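Local coordinates for protein Cwp19 (Clostridioides difficile, PDB 5OQ3) that probably cleaves bacterial cell-wall glycans through the TIM-barrel glycoside hydrolase domain that forms this chain, the whole protein being also tentatively assigned as an amidase, at residues Phe242-Ala247 / Arg276-Gln281; Lys253-Thr258 / Gly264-Val269; Tyr286-Leu291 / Gly358-Ser363; Trp293-Gly296 / Asp301-Lys304; Ile322-Tyr327 / Val344-Leu349. All blocks are in the same frame, centred on the assembly; numbering follows the deposited sequence. Where two conformers were deposited one is given.

Interaction 1: Phe242-Ala247 / Arg276-Gln281; sequences FGVSPA and RAWIKQ
Val-244 and Trp-278 face each other across a strand-to-helix gap, their CA atoms 9.5 Å apart. Phe-242 to Val-244 form the end of strand 241-244 and Ser-245 to Ala-247 the loop that leaves it, while Arg-276 to Lys-280 belong to the short helix 275-280. The gap is bridged by one long side chain, the indole of Trp-278. Its CG lies anti to the carbonyl carbon (chi1 -52°), and the six-membered ring reaches forward to the strand. Trp-278 CZ3 comes within 3.5 Å of Val-244 CG1, and Trp-278 CH2 is 3.8 Å from the same methyl. The strand is the fifth of the closed eight-stranded parallel TIM barrel, and the helix packs on the outside of it, ahead of the sixth strand, 286-287. Val-244 crosses the indole at about a right angle; with chi1 of 179°, CG1 is the branch beside the carbonyl carbon and the one that touches the ring. Two residues farther on, in the loop, Pro-246 adds a looser contact, its CB lying 4.0 Å from Trp-278 CZ3. Leu-226 of helix 214-236 and the ring of Phe-193 also pack against the indole, and Trp-278 NE1 makes a weak hydrogen bond to Asn-223 OD1.

Interaction 2: Lys253-Thr258 / Gly264-Val269; sequences KSSDPT and GNESYV
Ser-255 and Glu-266 meet through their side chains in the long loop that follows the fifth barrel strand, 241-244, and leads into the short helix 267-270. This is a surface contact of 72 Å² that joins two limbs of one excursion from the TIM barrel. The second limb begins at Gly-264, whose positive phi of 86° suits a residue without a side chain; its carbonyl oxygen accepts from Asn-252 ND2. After Asn-265 comes Glu-266, the N-cap residue of the helix. Its carboxylate does not turn back over the helix end but extends beyond CG to the opposite limb. There Glu-266 OE2 lies 2.9 Å from Ser-255 OG, a close but doubtful pair, while Glu-266 OE1 stays farther from that hydroxyl, at 3.6 Å. Glu-266 OE2 is held by a hydrogen bond from the backbone N of Asn-252. Ser-267 starts the helix, and its hydroxyl is hydrogen-bonded to Ala-273 O. The ring of Tyr-268 makes cation-pi contacts with Arg-219 and Arg-251, and Val-269 N returns a weak bond to Glu-266 O. Within the facing limb an Asx turn shapes the chain just after Ser-255. Asp-256 OD1 accepts from Thr-258 N at 2.9 Å and, from the same face of its carboxylate plane, from Thr-258 OG1 at 2.7 Å.

Interaction 3: Tyr286-Leu291 / Gly358-Ser363; sequences YVVPQL and GSMYFS
Met-360 reaches across the inside of the TIM barrel to Tyr-286 and Val-288, linking its eighth strand, 356-361, to its sixth, 286-287. The seventh strand, 319-324, lies between them in the sheet, so the two segments meet through side chains, with the CA atoms of Val-288 and Met-360 7.5 Å apart. Met-360 is modelled in two conformers; in the one described here its chain is extended beyond CG (chi2 -151°), which carries the sulfur and methyl along the barrel interior towards Tyr-286. Met-360 CG is 3.9 Å from Val-288 CG1, and Met-360 SD is the same distance from Val-288 CG2. The two side chains cross at about a right angle, and both valine methyls lie along the same flank of the thioether chain, CG1 near its root and CG2 near the sulfur. Tyr-286 holds CG between its backbone N and carbonyl carbon (chi1 75°). Val-288 CG2 lies at the edge of its ring, in the ring plane. The phenol oxygen is hydrogen-bonded to His-120 ND1 and His-188 ND1, residues of the third and fourth strands, which fixes the far end of the ring. Met-360 CE then comes to the ring obliquely, 3.8 Å from Tyr-286 CE1 and 3.9 Å from Tyr-286 OH.

Interaction 4: Trp293-Gly296 / Asp301-Lys304; sequences WPIG and DYSK
Asp-301 and Gly-296 meet where the loop after strand 286-287 folds back against the start of helix 302-313. Asp-301 is the N-cap of that helix, and its carboxylate serves both sides of the contact. With CG anti to the backbone N (chi1 -173°), Asp-301 OD1 accepts from Ser-303 N at 2.9 Å, the capping bond proper, and from Gly-296 N, also at 2.9 Å and nearly straight (166°). Both donors stand well out of the carboxylate plane. The hydroxyl of Ser-303 approaches the same oxygen in one of two modelled conformers, so this third bond is less certain. Gly-296 has a positive phi, and with Ile-295 before it shows the backbone angles of the central pair of a type II turn; its N-H points to the cap. A weaker link, Tyr-302 N to Pro-294 O at 3.4 Å, runs alongside.

The apolar part is carried by Ile-295 and Tyr-302, whose side chains cross obliquely: Ile-295 CG1 rests 3.7 Å from Tyr-302 CD1. Tyr-302 CB lies 3.5 Å from Trp-293 O, and a chi1 of -176° sends the ring on away from the loop.

Helix 343-350 packs against one flank of this pair. Ile-295 touches Gln-345 and Gln-346, Tyr-302 OH is hydrogen-bonded to Asn-350 OD1, and the backbone N of Ile-295 donates a hydrogen bond to Glu-342 OE1 just before that helix. Tyr-302 also packs on Leu-291, in the segment that follows the sixth barrel strand.

Interaction 5: Ile322-Tyr327 / Val344-Leu349; sequences IGQGIY and VQQVTL
Gln-324 and Gln-346 meet amide to amide in a buried contact, and a single water molecule helps to join their segments. The water accepts from Gly-325 N at 2.9 Å and donates to Gln-346 OE1 at 2.8 Å, tying the residue just after a barrel strand to a helix side chain. Gln-346 OE1 is also 3.1 Å from Gln-324 NE2. The two side chains slide past each other in opposite directions, with their amide planes 48° apart, so they are neither stacked nor coplanar. Gln-324 is bent at chi2 (-68°), which folds its amide over towards the helix, whereas Gln-346 extends beyond CG and brings its oxygen to both the water and the other amide. Val-347, on the next position of the helix, crosses the bent glutamine at about a right angle, its CG2 4.1 Å from Gln-324 OE1. The strand ends in an inverse gamma turn centred on Gly-325, closed by a weak bond from Ile-326 N to Gln-324 O.

Further partners fix both amides. Gln-324 OE1 accepts from Ser-359 OG and Asn-350 ND2 and Gln-324 NE2 meets the hydroxyl of Tyr-302, while Gln-346 NE2 bonds to Glu-342 OE1 and weakly to Trp-293 O. The contact belongs to the beta-alpha-beta crossover of strand 319-324, helix 343-350 and strand 356-361, the seventh and eighth strands of the barrel. Here helix 343-350 lies between helix 302-313, reached through Leu-349, and helix 371-381, where Val-344 and Val-347 touch Leu-380.

How the interactions relate
From the N terminus, interaction 1 closes a loop that runs from the fifth barrel strand to helix 275-280, and interaction 2 is nested inside it, in the excursion between strand and helix. Interaction 3 then opens on the neighbouring sixth strand, just beyond which Val-288 N is bonded to Val-244 O, and closes only at the eighth. Nested within its span, one after the other, are interaction 4, a short loop at the start of helix 302-313, and interaction 5, which joins the seventh strand to helix 343-350. No two of these loops cross. Interactions 4 and 5 lie about 10 Å apart, centre to centre, and touch on the outer side of the barrel, whereas interaction 3 spans its interior.

Interaction 1: Phe242-Ala247 / Arg276-Gln281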
# COMPACT_ATOMS: atom_id res chain seq x y z
N PHE A 242 -9.35 -4.32 -6.47
CA PHE A 242 -8.55 -4.57 -5.28
C PHE A 242 -7.12 -4.89 -5.70
O PHE A 242 -6.88 -5.80 -6.52
CB PHE A 242 -9.15 -5.76 -4.51
CG PHE A 242 -8.39 -6.14 -3.29
CD1 PHE A 242 -8.04 -5.20 -2.33
CD2 PHE A 242 -7.99 -7.44 -3.08
CE1 PHE A 242 -7.31 -5.56 -1.21
CE2 PHE A 242 -7.31 -7.80 -1.95
CZ PHE A 242 -6.95 -6.88 -1.02
N GLY A 243 -6.18 -4.17 -5.12
CA GLY A 243 -4.78 -4.43 -5.42
C GLY A 243 -3.88 -4.29 -4.22
O GLY A 243 -4.23 -3.68 -3.22
N VAL A 244 -2.68 -4.86 -4.40
CA VAL A 244 -1.68 -4.85 -3.35
C VAL A 244 -0.35 -4.49 -3.96
O VAL A 244 0.00 -4.94 -5.05
CB VAL A 244 -1.60 -6.27 -2.66
CG1 VAL A 244 -0.55 -6.30 -1.57
CG2 VAL A 244 -2.95 -6.69 -2.14
N SER A 245 0.40 -3.72 -3.17
CA SER A 245 1.75 -3.33 -3.51
C SER A 245 2.75 -3.96 -2.54
O SER A 245 3.02 -3.39 -1.47
CB SER A 245 1.90 -1.81 -3.51
OG SER A 245 3.18 -1.37 -3.84
N PRO A 246 3.31 -5.14 -2.88
CA PRO A 246 4.32 -5.79 -2.05
C PRO A 246 5.71 -5.26 -2.34
O PRO A 246 5.96 -4.54 -3.33
CB PRO A 246 4.17 -7.24 -2.44
CG PRO A 246 3.94 -7.13 -3.92
CD PRO A 246 3.06 -5.90 -4.12
N ALA A 247 6.62 -5.67 -1.48
CA ALA A 247 8.03 -5.40 -1.73
C ALA A 247 8.45 -6.05 -3.08
O ALA A 247 7.83 -6.99 -3.59
CB ALA A 247 8.86 -5.96 -0.60
N ARG A 276 3.37 -14.57 -5.35
CA ARG A 276 3.07 -15.55 -6.40
C ARG A 276 1.76 -16.25 -6.14
O ARG A 276 0.99 -16.47 -7.08
CB ARG A 276 4.23 -16.52 -6.56
CG ARG A 276 3.88 -17.64 -7.52
CD ARG A 276 5.04 -18.58 -7.78
NE ARG A 276 6.06 -17.91 -8.57
CZ ARG A 276 7.25 -18.42 -8.84
NH1 ARG A 276 7.58 -19.63 -8.40
NH2 ARG A 276 8.10 -17.76 -9.59
N ALA A 277 1.52 -16.68 -4.91
CA ALA A 277 0.25 -17.33 -4.60
C ALA A 277 -0.91 -16.41 -4.85
O ALA A 277 -1.98 -16.85 -5.32
CB ALA A 277 0.27 -17.79 -3.11
N TRP A 278 -0.80 -15.14 -4.51
CA TRP A 278 -1.87 -14.20 -4.71
C TRP A 278 -2.23 -14.14 -6.18
O TRP A 278 -3.40 -14.07 -6.56
CB TRP A 278 -1.50 -12.81 -4.24
CG TRP A 278 -0.98 -12.68 -2.87
CD1 TRP A 278 -1.07 -13.55 -1.82
CD2 TRP A 278 -0.28 -11.53 -2.38
NE1 TRP A 278 -0.43 -13.06 -0.74
CE2 TRP A 278 0.05 -11.80 -1.04
CE3 TRP A 278 0.09 -10.30 -2.94
CZ2 TRP A 278 0.78 -10.90 -0.27
CZ3 TRP A 278 0.80 -9.42 -2.19
CH2 TRP A 278 1.11 -9.69 -0.86
N ILE A 279 -1.23 -14.10 -7.02
CA ILE A 279 -1.41 -14.02 -8.46
C ILE A 279 -2.01 -15.30 -8.99
O ILE A 279 -3.02 -15.28 -9.72
CB ILE A 279 -0.07 -13.66 -9.16
CG1 ILE A 279 0.38 -12.25 -8.79
CG2 ILE A 279 -0.17 -13.83 -10.68
CD1 ILE A 279 1.81 -11.95 -9.11
N LYS A 280 -1.46 -16.43 -8.61
CA LYS A 280 -1.90 -17.69 -9.17
C LYS A 280 -3.30 -18.05 -8.76
O LYS A 280 -4.02 -18.66 -9.53
CB LYS A 280 -0.87 -18.77 -8.86
CG LYS A 280 0.52 -18.45 -9.47
CD LYS A 280 0.69 -18.78 -10.94
CE LYS A 280 0.20 -17.74 -11.92
NZ LYS A 280 -0.16 -18.43 -13.21
N GLN A 281 -3.69 -17.70 -7.54
CA GLN A 281 -5.05 -17.96 -7.03
C GLN A 281 -6.05 -16.83 -7.32
O GLN A 281 -7.23 -16.94 -7.01
CB GLN A 281 -5.01 -18.25 -5.54
CG GLN A 281 -4.26 -19.53 -5.22
CD GLN A 281 -4.16 -19.77 -3.72
OE1 GLN A 281 -5.15 -19.60 -2.99
NE2 GLN A 281 -2.95 -20.14 -3.26

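Interaction 2: Lys253-Thr258 / Gly264-Val269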
# COMPACT_ATOMS: atom_id res chain seq x y z
N LYS A 253 16.58 -16.25 -6.46
CA LYS A 253 16.88 -17.51 -7.15
C LYS A 253 17.68 -18.46 -6.26
O LYS A 253 17.51 -19.69 -6.33
CB LYS A 253 17.59 -17.23 -8.48
CG LYS A 253 17.73 -18.44 -9.39
CD LYS A 253 18.11 -18.03 -10.81
CE LYS A 253 16.91 -17.49 -11.58
NZ LYS A 253 17.28 -17.17 -12.98
N SER A 254 18.52 -17.90 -5.41
CA SER A 254 19.28 -18.69 -4.45
C SER A 254 18.41 -19.46 -3.43
O SER A 254 18.88 -20.43 -2.84
CB SER A 254 20.29 -17.80 -3.72
OG SER A 254 19.64 -16.72 -3.05
N SER A 255 17.16 -19.02 -3.21
CA SER A 255 16.20 -19.75 -2.33
C SER A 255 15.19 -20.59 -3.13
O SER A 255 14.62 -21.52 -2.58
CB SER A 255 15.38 -18.76 -1.49
OG SER A 255 16.22 -17.92 -0.75
N ASP A 256 14.95 -20.22 -4.37
CA ASP A 256 13.95 -20.89 -5.20
C ASP A 256 14.38 -20.69 -6.66
O ASP A 256 14.50 -19.58 -7.10
CB ASP A 256 12.60 -20.22 -4.96
CG ASP A 256 11.48 -20.85 -5.73
OD1 ASP A 256 11.73 -21.34 -6.84
OD2 ASP A 256 10.34 -20.85 -5.21
N PRO A 257 14.60 -21.78 -7.41
CA PRO A 257 15.15 -21.60 -8.77
C PRO A 257 14.27 -20.79 -9.74
O PRO A 257 14.79 -20.30 -10.75
CB PRO A 257 15.40 -23.05 -9.26
CG PRO A 257 14.56 -23.91 -8.39
CD PRO A 257 14.44 -23.20 -7.05
N THR A 258 12.99 -20.61 -9.40
CA THR A 258 12.06 -19.82 -10.20
C THR A 258 11.95 -18.39 -9.69
O THR A 258 11.13 -17.63 -10.18
CB THR A 258 10.67 -20.47 -10.18
OG1 THR A 258 10.14 -20.36 -8.85
CG2 THR A 258 10.77 -21.94 -10.58
N GLY A 264 19.34 -10.13 -1.08
CA GLY A 264 18.60 -9.28 -0.12
C GLY A 264 17.16 -9.69 0.16
O GLY A 264 16.74 -10.78 -0.20
N ASN A 265 16.41 -8.78 0.77
CA ASN A 265 15.20 -9.17 1.49
C ASN A 265 14.09 -9.66 0.59
O ASN A 265 13.78 -9.07 -0.43
CB ASN A 265 14.73 -8.04 2.43
CG ASN A 265 15.59 -7.92 3.68
OD1 ASN A 265 16.48 -8.73 3.93
ND2 ASN A 265 15.32 -6.90 4.48
N GLU A 266 13.50 -10.78 1.01
CA GLU A 266 12.46 -11.47 0.29
C GLU A 266 11.13 -11.35 1.01
O GLU A 266 11.03 -11.64 2.19
CB GLU A 266 12.85 -12.94 0.25
CG GLU A 266 14.13 -13.24 -0.50
CD GLU A 266 14.66 -14.64 -0.24
OE1 GLU A 266 15.05 -14.91 0.91
OE2 GLU A 266 14.70 -15.44 -1.16
N SER A 267 10.10 -10.95 0.27
CA SER A 267 8.76 -10.81 0.87
C SER A 267 8.16 -12.13 1.36
O SER A 267 7.45 -12.14 2.38
CB SER A 267 7.79 -10.12 -0.06
OG SER A 267 7.28 -10.97 -1.07
N TYR A 268 8.52 -13.23 0.71
CA TYR A 268 8.01 -14.56 1.05
C TYR A 268 8.36 -14.96 2.49
O TYR A 268 7.57 -15.63 3.14
CB TYR A 268 8.58 -15.54 0.03
CG TYR A 268 8.19 -16.97 0.16
CD1 TYR A 268 7.06 -17.45 -0.49
CD2 TYR A 268 8.97 -17.87 0.85
CE1 TYR A 268 6.72 -18.79 -0.45
CE2 TYR A 268 8.61 -19.19 0.93
CZ TYR A 268 7.49 -19.65 0.27
OH TYR A 268 7.18 -20.99 0.32
N VAL A 269 9.59 -14.60 2.89
CA VAL A 269 10.32 -15.08 4.07
C VAL A 269 10.21 -14.06 5.19
O VAL A 269 10.01 -14.40 6.37
CB VAL A 269 11.84 -15.24 3.71
CG1 VAL A 269 12.68 -15.72 4.89
CG2 VAL A 269 12.02 -16.19 2.54

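Interaction 3: Tyr286-Leu291 / Gly358-Ser363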
# COMPACT_ATOMS: atom_id res chain seq x y z
N TYR A 286 -4.94 -6.46 -9.10
CA TYR A 286 -3.69 -5.83 -9.56
C TYR A 286 -2.63 -5.97 -8.52
O TYR A 286 -2.91 -6.11 -7.34
CB TYR A 286 -3.94 -4.37 -9.98
CG TYR A 286 -4.15 -3.30 -8.94
CD1 TYR A 286 -3.06 -2.74 -8.28
CD2 TYR A 286 -5.41 -2.82 -8.64
CE1 TYR A 286 -3.23 -1.70 -7.39
CE2 TYR A 286 -5.57 -1.74 -7.75
CZ TYR A 286 -4.46 -1.20 -7.13
OH TYR A 286 -4.60 -0.12 -6.26
N VAL A 287 -1.37 -5.87 -8.98
CA VAL A 287 -0.21 -6.00 -8.11
C VAL A 287 0.79 -4.94 -8.53
O VAL A 287 0.97 -4.63 -9.73
CB VAL A 287 0.38 -7.44 -8.22
CG1 VAL A 287 0.98 -7.72 -9.62
CG2 VAL A 287 1.38 -7.70 -7.11
N VAL A 288 1.44 -4.35 -7.51
CA VAL A 288 2.37 -3.23 -7.69
C VAL A 288 3.69 -3.50 -6.99
O VAL A 288 3.96 -2.93 -5.93
CB VAL A 288 1.76 -1.87 -7.26
CG1 VAL A 288 2.64 -0.75 -7.74
CG2 VAL A 288 0.33 -1.73 -7.72
N PRO A 289 4.55 -4.38 -7.54
CA PRO A 289 5.82 -4.59 -6.87
C PRO A 289 6.58 -3.27 -6.77
O PRO A 289 6.64 -2.49 -7.73
CB PRO A 289 6.53 -5.61 -7.78
CG PRO A 289 5.83 -5.49 -9.10
CD PRO A 289 4.43 -5.08 -8.82
N GLN A 290 7.21 -3.05 -5.60
CA GLN A 290 7.96 -1.83 -5.36
C GLN A 290 9.39 -2.03 -5.83
O GLN A 290 10.24 -2.61 -5.14
CB GLN A 290 7.89 -1.52 -3.85
CG GLN A 290 6.48 -1.19 -3.44
CD GLN A 290 6.30 -0.93 -1.94
OE1 GLN A 290 7.23 -0.75 -1.18
NE2 GLN A 290 5.05 -0.89 -1.53
N LEU A 291 9.64 -1.57 -7.07
CA LEU A 291 10.96 -1.71 -7.68
C LEU A 291 11.73 -0.43 -7.51
O LEU A 291 12.14 0.23 -8.48
CB LEU A 291 10.81 -2.10 -9.16
CG LEU A 291 9.98 -3.37 -9.44
CD1 LEU A 291 10.17 -3.76 -10.92
CD2 LEU A 291 10.33 -4.53 -8.53
N GLY A 358 1.17 -0.16 -16.47
CA GLY A 358 1.43 1.18 -16.02
C GLY A 358 2.28 1.24 -14.78
O GLY A 358 3.04 0.28 -14.55
N SER A 359 2.20 2.34 -14.03
CA SER A 359 3.12 2.68 -12.95
C SER A 359 2.35 3.36 -11.81
O SER A 359 1.32 4.01 -12.04
CB SER A 359 4.17 3.67 -13.42
OG SER A 359 5.08 3.11 -14.36
N MET A 360 2.94 3.24 -10.62
CA MET A 360 2.57 4.01 -9.45
C MET A 360 3.81 4.64 -8.89
O MET A 360 4.81 3.98 -8.77
CB MET A 360 1.86 3.15 -8.38
CG MET A 360 0.65 2.37 -8.85
SD MET A 360 -0.51 2.12 -7.50
CE MET A 360 -1.95 1.70 -8.42
N TYR A 361 3.76 5.94 -8.60
CA TYR A 361 4.92 6.73 -8.21
C TYR A 361 4.90 6.97 -6.68
O TYR A 361 3.94 7.54 -6.16
CB TYR A 361 4.92 8.10 -8.91
CG TYR A 361 5.19 7.91 -10.39
CD1 TYR A 361 6.49 7.90 -10.87
CD2 TYR A 361 4.18 7.73 -11.31
CE1 TYR A 361 6.75 7.72 -12.20
CE2 TYR A 361 4.44 7.53 -12.66
CZ TYR A 361 5.75 7.52 -13.09
OH TYR A 361 6.06 7.32 -14.42
N PHE A 362 5.99 6.60 -6.04
CA PHE A 362 6.22 6.92 -4.63
C PHE A 362 7.15 8.09 -4.52
O PHE A 362 8.34 7.89 -4.74
CB PHE A 362 6.73 5.73 -3.82
CG PHE A 362 6.46 5.93 -2.35
CD1 PHE A 362 7.38 6.60 -1.53
CD2 PHE A 362 5.21 5.63 -1.83
CE1 PHE A 362 7.10 6.85 -0.22
CE2 PHE A 362 4.93 5.91 -0.50
CZ PHE A 362 5.87 6.52 0.30
N SER A 363 6.67 9.29 -4.18
CA SER A 363 5.30 9.61 -3.81
C SER A 363 4.91 10.95 -4.44
O SER A 363 5.73 11.61 -5.07
CB SER A 363 5.09 9.61 -2.28
OG SER A 363 5.76 10.71 -1.69

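Interaction 4: Trp293-Gly296 / Asp301-Lys304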
# COMPACT_ATOMS: atom_id res chain seq x y z
N TRP A 293 14.71 0.61 -7.12
CA TRP A 293 16.12 0.46 -7.33
C TRP A 293 16.47 0.96 -8.73
O TRP A 293 15.64 0.93 -9.64
CB TRP A 293 16.51 -1.01 -7.25
CG TRP A 293 16.27 -1.63 -5.89
CD1 TRP A 293 16.97 -1.39 -4.72
CD2 TRP A 293 15.27 -2.59 -5.55
NE1 TRP A 293 16.47 -2.14 -3.70
CE2 TRP A 293 15.44 -2.90 -4.18
CE3 TRP A 293 14.28 -3.26 -6.27
CZ2 TRP A 293 14.65 -3.84 -3.53
CZ3 TRP A 293 13.48 -4.18 -5.62
CH2 TRP A 293 13.65 -4.45 -4.26
N PRO A 294 17.72 1.37 -8.94
CA PRO A 294 18.21 1.70 -10.28
C PRO A 294 18.40 0.50 -11.18
O PRO A 294 18.65 -0.63 -10.73
CB PRO A 294 19.58 2.36 -10.03
CG PRO A 294 19.64 2.59 -8.58
CD PRO A 294 18.75 1.61 -7.92
N ILE A 295 18.34 0.77 -12.48
CA ILE A 295 18.84 -0.18 -13.48
C ILE A 295 20.31 -0.44 -13.22
O ILE A 295 21.05 0.47 -12.96
CB ILE A 295 18.59 0.40 -14.90
CG1 ILE A 295 17.08 0.35 -15.17
CG2 ILE A 295 19.33 -0.39 -15.97
CD1 ILE A 295 16.61 1.19 -16.34
N GLY A 296 20.71 -1.70 -13.27
CA GLY A 296 22.12 -2.11 -13.08
C GLY A 296 22.54 -2.37 -11.65
O GLY A 296 23.69 -2.71 -11.41
N ASP A 301 18.40 -5.58 -9.50
CA ASP A 301 18.51 -4.87 -10.76
C ASP A 301 17.12 -4.63 -11.30
O ASP A 301 16.40 -5.56 -11.65
CB ASP A 301 19.35 -5.70 -11.72
CG ASP A 301 19.66 -4.95 -13.05
OD1 ASP A 301 18.95 -3.99 -13.41
OD2 ASP A 301 20.65 -5.30 -13.69
N TYR A 302 16.75 -3.36 -11.35
CA TYR A 302 15.47 -2.99 -11.90
C TYR A 302 15.15 -3.69 -13.23
O TYR A 302 14.02 -4.17 -13.45
CB TYR A 302 15.41 -1.47 -12.11
CG TYR A 302 14.07 -0.95 -12.61
CD1 TYR A 302 13.77 -0.92 -14.00
CD2 TYR A 302 13.09 -0.47 -11.73
CE1 TYR A 302 12.55 -0.42 -14.45
CE2 TYR A 302 11.88 -0.01 -12.19
CZ TYR A 302 11.61 0.04 -13.54
OH TYR A 302 10.42 0.52 -13.95
N SER A 303 16.10 -3.75 -14.12
CA SER A 303 15.84 -4.34 -15.43
C SER A 303 15.52 -5.85 -15.33
O SER A 303 14.69 -6.36 -16.09
CB SER A 303 17.00 -4.05 -16.39
OG SER A 303 18.12 -4.85 -16.11
N LYS A 304 16.15 -6.56 -14.41
CA LYS A 304 15.87 -7.99 -14.21
C LYS A 304 14.51 -8.16 -13.56
O LYS A 304 13.74 -9.06 -13.92
CB LYS A 304 16.96 -8.64 -13.33
CG LYS A 304 18.31 -8.69 -14.03
CD LYS A 304 19.33 -9.48 -13.23
CE LYS A 304 20.61 -9.66 -14.02
NZ LYS A 304 21.69 -10.13 -13.13

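Interaction 5: Ile322-Tyr327 / Val344-Leu349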
# COMPACT_ATOMS: atom_id res chain seq x y z
N ILE A 322 4.18 -1.09 -12.13
CA ILE A 322 5.45 -1.01 -11.46
C ILE A 322 5.48 0.14 -10.48
O ILE A 322 5.12 1.28 -10.82
CB ILE A 322 6.59 -0.84 -12.48
CG1 ILE A 322 6.56 -1.95 -13.51
CG2 ILE A 322 7.93 -0.69 -11.76
CD1 ILE A 322 6.63 -3.36 -12.98
N GLY A 323 5.87 -0.18 -9.23
CA GLY A 323 6.10 0.86 -8.25
C GLY A 323 7.43 1.54 -8.51
O GLY A 323 8.49 0.90 -8.46
N GLN A 324 7.38 2.85 -8.75
CA GLN A 324 8.55 3.64 -9.13
C GLN A 324 9.04 4.47 -7.96
O GLN A 324 8.30 5.30 -7.41
CB GLN A 324 8.19 4.60 -10.29
CG GLN A 324 7.42 4.02 -11.49
CD GLN A 324 8.15 3.02 -12.40
OE1 GLN A 324 7.52 2.48 -13.29
NE2 GLN A 324 9.45 2.82 -12.27
N GLY A 325 10.33 4.32 -7.64
CA GLY A 325 10.92 4.97 -6.48
C GLY A 325 11.51 6.35 -6.66
O GLY A 325 12.70 6.59 -6.37
N ILE A 326 10.67 7.27 -7.12
CA ILE A 326 11.10 8.61 -7.46
C ILE A 326 11.57 9.42 -6.25
O ILE A 326 12.24 10.42 -6.43
CB ILE A 326 10.12 9.39 -8.34
CG1 ILE A 326 8.75 9.53 -7.71
CG2 ILE A 326 10.06 8.78 -9.75
CD1 ILE A 326 7.88 10.61 -8.30
N TYR A 327 11.24 8.97 -5.04
CA TYR A 327 11.81 9.57 -3.83
C TYR A 327 13.34 9.46 -3.77
O TYR A 327 14.00 10.24 -3.08
CB TYR A 327 11.15 8.97 -2.57
CG TYR A 327 11.54 7.53 -2.29
CD1 TYR A 327 10.88 6.47 -2.89
CD2 TYR A 327 12.53 7.24 -1.37
CE1 TYR A 327 11.23 5.15 -2.60
CE2 TYR A 327 12.90 5.94 -1.08
CZ TYR A 327 12.22 4.88 -1.68
OH TYR A 327 12.54 3.57 -1.39
N VAL A 344 12.66 8.30 -17.07
CA VAL A 344 12.28 8.09 -18.47
C VAL A 344 12.82 6.74 -18.96
O VAL A 344 12.13 5.98 -19.63
CB VAL A 344 12.73 9.27 -19.36
CG1 VAL A 344 12.52 8.92 -20.82
CG2 VAL A 344 11.94 10.53 -18.99
N GLN A 345 14.06 6.46 -18.66
CA GLN A 345 14.66 5.17 -19.01
C GLN A 345 13.87 3.99 -18.40
O GLN A 345 13.63 2.97 -19.09
CB GLN A 345 16.12 5.14 -18.55
CG GLN A 345 16.86 3.88 -18.95
CD GLN A 345 18.28 3.82 -18.43
OE1 GLN A 345 18.73 4.72 -17.75
NE2 GLN A 345 18.96 2.70 -18.69
N GLN A 346 13.51 4.09 -17.13
CA GLN A 346 12.73 3.03 -16.51
C GLN A 346 11.40 2.82 -17.18
O GLN A 346 11.05 1.68 -17.47
CB GLN A 346 12.59 3.28 -15.00
CG GLN A 346 13.88 3.22 -14.21
CD GLN A 346 13.66 3.00 -12.71
OE1 GLN A 346 12.55 3.16 -12.18
NE2 GLN A 346 14.76 2.72 -12.01
N VAL A 347 10.63 3.87 -17.40
CA VAL A 347 9.31 3.68 -17.96
C VAL A 347 9.38 3.26 -19.42
O VAL A 347 8.58 2.46 -19.88
CB VAL A 347 8.43 4.94 -17.77
CG1 VAL A 347 7.10 4.81 -18.49
CG2 VAL A 347 8.16 5.17 -16.28
N THR A 348 10.39 3.72 -20.16
CA THR A 348 10.61 3.25 -21.52
C THR A 348 10.83 1.72 -21.55
O THR A 348 10.27 1.00 -22.39
CB THR A 348 11.77 4.01 -22.16
OG1 THR A 348 11.47 5.41 -22.20
CG2 THR A 348 12.06 3.52 -23.58
N LEU A 349 11.60 1.21 -20.60
CA LEU A 349 11.80 -0.22 -20.49
C LEU A 349 10.49 -0.92 -20.15
O LEU A 349 10.19 -1.97 -20.75
CB LEU A 349 12.88 -0.51 -19.46
CG LEU A 349 13.23 -1.99 -19.27
CD1 LEU A 349 13.76 -2.62 -20.57
CD2 LEU A 349 14.19 -2.18 -18.11
O HOH W 1 11.72 2.71 -9.59